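Local coordinates for xylulose kinase (Escherichia coli, PDB 2ITM), which catalyses the ATP-dependent phosphorylation of D-xylulose to D-xylulose 5-phosphate and works as a homodimer of the FGGY kinase family, at residues A[315-320]-A[360-365]; A[322-327]-A[353-358]. All blocks are in the same frame, centred on the assembly; numbering follows the deposited sequence.

How the contacts relate
Both contacts lie in the C-terminal FGGY domain, on the same side of the chain's centre and away from the xylulose site, with their own centres about 10 Å apart. Contact 1 sets residues 315-320, on helix 310-316 and the chain leading out of it, against the start of helix 358-381. Contact 2 lies between those two segments in sequence: the loop leading into strand 328-333 meets the loop that joins strand 345-353 to helix 358-381. Val327 of contact 2 touches Leu361 and Ala364 of contact 1, so the two form one continuous patch. Thr353 also pairs with a strand of the second subunit, which puts this corner beside the dimer interface.

Contact 1: A[315-320]-A[360-365]; sequences AAAQQA and ELARAV
Ala317 and Ala320 pack against Arg363 where the chain leaving helix 310-316 lies on the first turns of helix 358-381, in the C-terminal FGGY domain, part of the actin-like ATPase clan. Small side chains let the backbones come close: the CA atoms of Ala317 and Arg363 are 4.5 Å apart.

The apolar part is built from methyl groups. Ala317 CB lies 4.2 Å from Ala362 CB and also touches the backbone, 3.6 Å from Arg363 N, while Ala316 CB meets the same Ala362 methyl more distantly. Ala320 CB rests on the aliphatic stem of Arg363, 3.5 Å from its CG, and reaches the edge of the guanidinium near its plane. The arginine chain bends at chi2 (-98°) and again at chi3, which carries it past the Ala317 carbonyl and along the turn. No direct hydrogen bond joins the two segments.

The polar ends are held by neighbours. Arg363 NH1 forms a salt bridge with Glu367 one turn further along its own helix, and NH2 has a long, weak ion pair with Glu322; the side chain also touches Tyr401 on helix 400-410. Glu360 uses its two carboxylate oxygens differently. OE2 accepts from the backbone N of Gly357, the N-cap residue of this helix, whereas OE1 accepts from the backbone N of Asp321, just past the turn. With CG anti to the carbonyl carbon (chi1 -70°) and a bend at chi2, the carboxylate swings back toward the other segment, placing OE1 3.6 Å from Ala320 CA. A water completes the link, donating to Glu360 OE1 at 2.6 Å and to Gln319 O, also at 2.6 Å.

Contact 2: A[322-327]-A[353-358]; sequences ESAEPV and THQHGP
Val327 lays its CG2 methyl over one face of the His356 imidazole, a CH-pi contact modelled too tightly to be read closely. With CG1 anti to the backbone N (chi1 -171°), CG2 is the branch turned onto the ring. Ala324 CB approaches the ring obliquely.

Further along the loop, the Gln355 side chain, extended beyond CG, brings its amide to the backbone of Ala324, with NE2 3.7 Å from Ala324 CA. Its OE1 lies 3.9 Å from Glu325 OE1, the amide and carboxylate planes turned 62° apart; no hydrogen bond crosses between the segments.

Further out, a type I beta turn from Thr353 to His356 carries Gln355 and His356 at its third and fourth positions, closed by the bond from His356 N to Thr353 O at 3.0 Å. His356 NE2 has a weak hydrogen bond to the carbonyl of Gly351, and the His356 side chain packs on Leu304 of the second subunit. On the other loop, Asp321 OD1 accepts from Ser323 N. An alanine in place of His356 would probably leave the Val327 methyl without the ring face it rests on and the Gly351 carbonyl without this weak donor.

The loop entering strand 328-333 and the loop between strand 345-353 and helix 358-381 therefore meet, beside the dimer interface and away from the xylulose site, mainly by van der Waals and CH-pi contact, with their hydrogen bonding directed within each loop or to neighbouring residues.

Contact 1: A[315-320]-A[360-365]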
loop_
_atom_site.group_PDB
_atom_site.type_symbol
_atom_site.label_atom_id
_atom_site.label_comp_id
_atom_site.label_asym_id
_atom_site.label_seq_id
_atom_site.Cartn_x
_atom_site.Cartn_y
_atom_site.Cartn_z
ATOM N N ALA A 315 1.037 21.748 8.056
ATOM C CA ALA A 315 0.338 22.053 9.290
ATOM C C ALA A 315 -0.376 20.850 9.867
ATOM O O ALA A 315 -0.444 20.689 11.076
ATOM C CB ALA A 315 -0.629 23.189 9.086
ATOM N N ALA A 316 -0.923 20.006 9.006
ATOM C CA ALA A 316 -1.549 18.803 9.478
ATOM C C ALA A 316 -0.560 18.039 10.339
ATOM O O ALA A 316 -0.911 17.505 11.376
ATOM C CB ALA A 316 -1.978 17.959 8.307
ATOM N N ALA A 317 0.698 18.005 9.892
ATOM C CA ALA A 317 1.695 17.103 10.415
ATOM C C ALA A 317 2.098 17.493 11.825
ATOM O O ALA A 317 2.565 16.669 12.599
ATOM C CB ALA A 317 2.890 17.089 9.512
ATOM N N GLN A 318 1.905 18.745 12.139
ATOM C CA GLN A 318 2.224 19.255 13.459
ATOM C C GLN A 318 1.136 18.924 14.462
ATOM O O GLN A 318 1.367 18.911 15.659
ATOM C CB GLN A 318 2.452 20.753 13.396
ATOM C CG GLN A 318 3.746 21.126 12.740
ATOM C CD GLN A 318 3.825 22.594 12.431
ATOM O OE1 GLN A 318 2.887 23.169 11.892
ATOM N NE2 GLN A 318 4.948 23.208 12.772
ATOM N N GLN A 319 -0.053 18.638 13.955
ATOM C CA GLN A 319 -1.113 18.066 14.766
ATOM C C GLN A 319 -0.970 16.558 14.935
ATOM O O GLN A 319 -1.855 15.923 15.469
ATOM C CB GLN A 319 -2.496 18.409 14.167
ATOM C CG GLN A 319 -2.817 19.902 14.142
ATOM C CD GLN A 319 -2.037 20.705 15.176
ATOM O OE1 GLN A 319 -2.315 20.623 16.369
ATOM N NE2 GLN A 319 -1.049 21.478 14.724
ATOM N N ALA A 320 0.152 16.021 14.506
ATOM C CA ALA A 320 0.372 14.598 14.643
ATOM C C ALA A 320 0.373 14.150 16.105
ATOM O O ALA A 320 0.991 14.769 16.960
ATOM C CB ALA A 320 1.635 14.186 13.949
ATOM N N GLU A 360 -0.946 12.029 10.973
ATOM C CA GLU A 360 0.120 11.064 11.150
ATOM C C GLU A 360 0.762 10.739 9.813
ATOM O O GLU A 360 1.975 10.771 9.671
ATOM C CB GLU A 360 -0.434 9.798 11.789
ATOM C CG GLU A 360 -0.857 9.943 13.243
ATOM C CD GLU A 360 -1.994 10.924 13.457
ATOM O OE1 GLU A 360 -1.876 11.763 14.349
ATOM O OE2 GLU A 360 -2.995 10.855 12.751
ATOM N N LEU A 361 -0.079 10.444 8.833
ATOM C CA LEU A 361 0.378 10.122 7.498
ATOM C C LEU A 361 1.259 11.227 6.954
ATOM O O LEU A 361 2.295 10.977 6.370
ATOM C CB LEU A 361 -0.810 9.886 6.583
ATOM C CG LEU A 361 -1.098 8.412 6.357
ATOM C CD1 LEU A 361 -0.820 7.631 7.593
ATOM C CD2 LEU A 361 -2.505 8.159 5.844
ATOM N N ALA A 362 0.830 12.458 7.165
ATOM C CA ALA A 362 1.523 13.606 6.628
ATOM C C ALA A 362 2.868 13.786 7.301
ATOM O O ALA A 362 3.851 14.077 6.654
ATOM C CB ALA A 362 0.684 14.846 6.786
ATOM N N ARG A 363 2.893 13.614 8.607
ATOM C CA ARG A 363 4.145 13.507 9.320
ATOM C C ARG A 363 5.086 12.430 8.796
ATOM O O ARG A 363 6.272 12.661 8.675
ATOM C CB ARG A 363 3.898 13.293 10.794
ATOM C CG ARG A 363 4.294 14.461 11.614
ATOM C CD ARG A 363 5.633 14.364 12.245
ATOM N NE ARG A 363 5.579 15.058 13.519
ATOM C CZ ARG A 363 6.623 15.386 14.252
ATOM N NH1 ARG A 363 7.843 15.089 13.850
ATOM N NH2 ARG A 363 6.440 16.003 15.391
ATOM N N ALA A 364 4.541 11.261 8.507
ATOM C CA ALA A 364 5.331 10.148 8.008
ATOM C C ALA A 364 6.053 10.473 6.701
ATOM O O ALA A 364 7.231 10.215 6.557
ATOM C CB ALA A 364 4.488 8.933 7.861
ATOM N N VAL A 365 5.332 11.068 5.766
ATOM C CA VAL A 365 5.897 11.462 4.500
ATOM C C VAL A 365 7.070 12.420 4.628
ATOM O O VAL A 365 8.130 12.177 4.083
ATOM C CB VAL A 365 4.826 12.014 3.546
ATOM C CG1 VAL A 365 5.420 12.291 2.204
ATOM C CG2 VAL A 365 3.699 11.037 3.412
HETATM O O HOH W 1 -3.209 13.660 15.499
#

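Contact 2: A[322-327]-A[353-358]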
loop_
_atom_site.group_PDB
_atom_site.type_symbol
_atom_site.label_atom_id
_atom_site.label_comp_id
_atom_site.label_asym_id
_atom_site.label_seq_id
_atom_site.Cartn_x
_atom_site.Cartn_y
_atom_site.Cartn_z
ATOM N N GLU A 322 1.419 12.647 19.201
ATOM C CA GLU A 322 2.723 12.304 19.741
ATOM C C GLU A 322 2.793 10.891 20.308
ATOM O O GLU A 322 3.860 10.298 20.371
ATOM C CB GLU A 322 3.125 13.300 20.806
ATOM C CG GLU A 322 3.367 14.699 20.281
ATOM C CD GLU A 322 4.665 14.828 19.492
ATOM O OE1 GLU A 322 4.820 14.137 18.475
ATOM O OE2 GLU A 322 5.528 15.626 19.899
ATOM N N SER A 323 1.662 10.353 20.730
ATOM C CA SER A 323 1.661 9.115 21.497
ATOM C C SER A 323 1.474 7.925 20.568
ATOM O O SER A 323 1.819 6.798 20.908
ATOM C CB SER A 323 0.542 9.131 22.537
ATOM O OG SER A 323 -0.708 8.894 21.929
ATOM N N ALA A 324 0.918 8.196 19.396
ATOM C CA ALA A 324 0.909 7.252 18.294
ATOM C C ALA A 324 2.282 6.681 18.027
ATOM O O ALA A 324 3.264 7.400 17.958
ATOM C CB ALA A 324 0.366 7.908 17.060
ATOM N N GLU A 325 2.339 5.373 17.874
ATOM C CA GLU A 325 3.472 4.750 17.231
ATOM C C GLU A 325 3.687 5.277 15.825
ATOM O O GLU A 325 2.768 5.746 15.175
ATOM C CB GLU A 325 3.306 3.241 17.203
ATOM C CG GLU A 325 3.574 2.569 18.529
ATOM C CD GLU A 325 2.784 1.295 18.688
ATOM O OE1 GLU A 325 1.755 1.153 18.009
ATOM O OE2 GLU A 325 3.198 0.433 19.483
ATOM N N PRO A 326 4.928 5.204 15.372
ATOM C CA PRO A 326 5.319 5.763 14.064
ATOM C C PRO A 326 4.688 4.970 12.936
ATOM O O PRO A 326 4.645 3.752 13.000
ATOM C CB PRO A 326 6.834 5.594 14.061
ATOM C CG PRO A 326 7.198 5.474 15.475
ATOM C CD PRO A 326 6.095 4.743 16.134
ATOM N N VAL A 327 4.184 5.681 11.940
ATOM C CA VAL A 327 4.084 5.191 10.580
ATOM C C VAL A 327 5.403 5.420 9.886
ATOM O O VAL A 327 6.038 6.434 10.092
ATOM C CB VAL A 327 3.032 5.975 9.799
ATOM C CG1 VAL A 327 2.779 5.343 8.482
ATOM C CG2 VAL A 327 1.772 6.071 10.573
ATOM N N THR A 353 -1.774 1.605 11.916
ATOM C CA THR A 353 -2.680 1.084 12.934
ATOM C C THR A 353 -3.899 1.971 13.112
ATOM O O THR A 353 -3.985 3.035 12.532
ATOM C CB THR A 353 -1.973 0.975 14.278
ATOM O OG1 THR A 353 -1.710 2.283 14.783
ATOM C CG2 THR A 353 -0.608 0.384 14.121
ATOM N N HIS A 354 -4.827 1.515 13.943
ATOM C CA HIS A 354 -6.008 2.277 14.323
ATOM C C HIS A 354 -5.707 3.716 14.728
ATOM O O HIS A 354 -6.594 4.570 14.692
ATOM C CB HIS A 354 -6.754 1.563 15.448
ATOM C CG HIS A 354 -6.040 1.596 16.766
ATOM N ND1 HIS A 354 -4.942 0.811 17.038
ATOM C CD2 HIS A 354 -6.263 2.325 17.884
ATOM C CE1 HIS A 354 -4.524 1.049 18.265
ATOM N NE2 HIS A 354 -5.309 1.962 18.802
ATOM N N GLN A 355 -4.467 3.970 15.104
ATOM C CA GLN A 355 -4.084 5.213 15.741
ATOM C C GLN A 355 -3.888 6.312 14.705
ATOM O O GLN A 355 -3.731 7.474 15.047
ATOM C CB GLN A 355 -2.781 5.010 16.492
ATOM C CG GLN A 355 -2.902 4.209 17.752
ATOM C CD GLN A 355 -1.868 4.604 18.776
ATOM O OE1 GLN A 355 -0.824 3.969 18.883
ATOM N NE2 GLN A 355 -2.150 5.657 19.525
ATOM N N HIS A 356 -3.875 5.920 13.437
ATOM C CA HIS A 356 -3.323 6.757 12.391
ATOM C C HIS A 356 -4.428 7.417 11.565
ATOM O O HIS A 356 -5.305 6.753 11.050
ATOM C CB HIS A 356 -2.394 5.962 11.476
ATOM C CG HIS A 356 -1.199 5.392 12.171
ATOM N ND1 HIS A 356 -0.415 6.130 13.026
ATOM C CD2 HIS A 356 -0.650 4.159 12.128
ATOM C CE1 HIS A 356 0.561 5.373 13.487
ATOM N NE2 HIS A 356 0.441 4.173 12.954
ATOM N N GLY A 357 -4.350 8.730 11.444
ATOM C CA GLY A 357 -5.063 9.471 10.408
ATOM C C GLY A 357 -4.147 10.345 9.579
ATOM O O GLY A 357 -2.939 10.206 9.635
ATOM N N PRO A 358 -4.739 11.260 8.821
ATOM C CA PRO A 358 -4.019 12.037 7.816
ATOM C C PRO A 358 -2.899 12.891 8.387
ATOM O O PRO A 358 -1.918 13.119 7.715
ATOM C CB PRO A 358 -5.105 12.926 7.241
ATOM C CG PRO A 358 -6.332 12.184 7.456
ATOM C CD PRO A 358 -6.186 11.496 8.755
#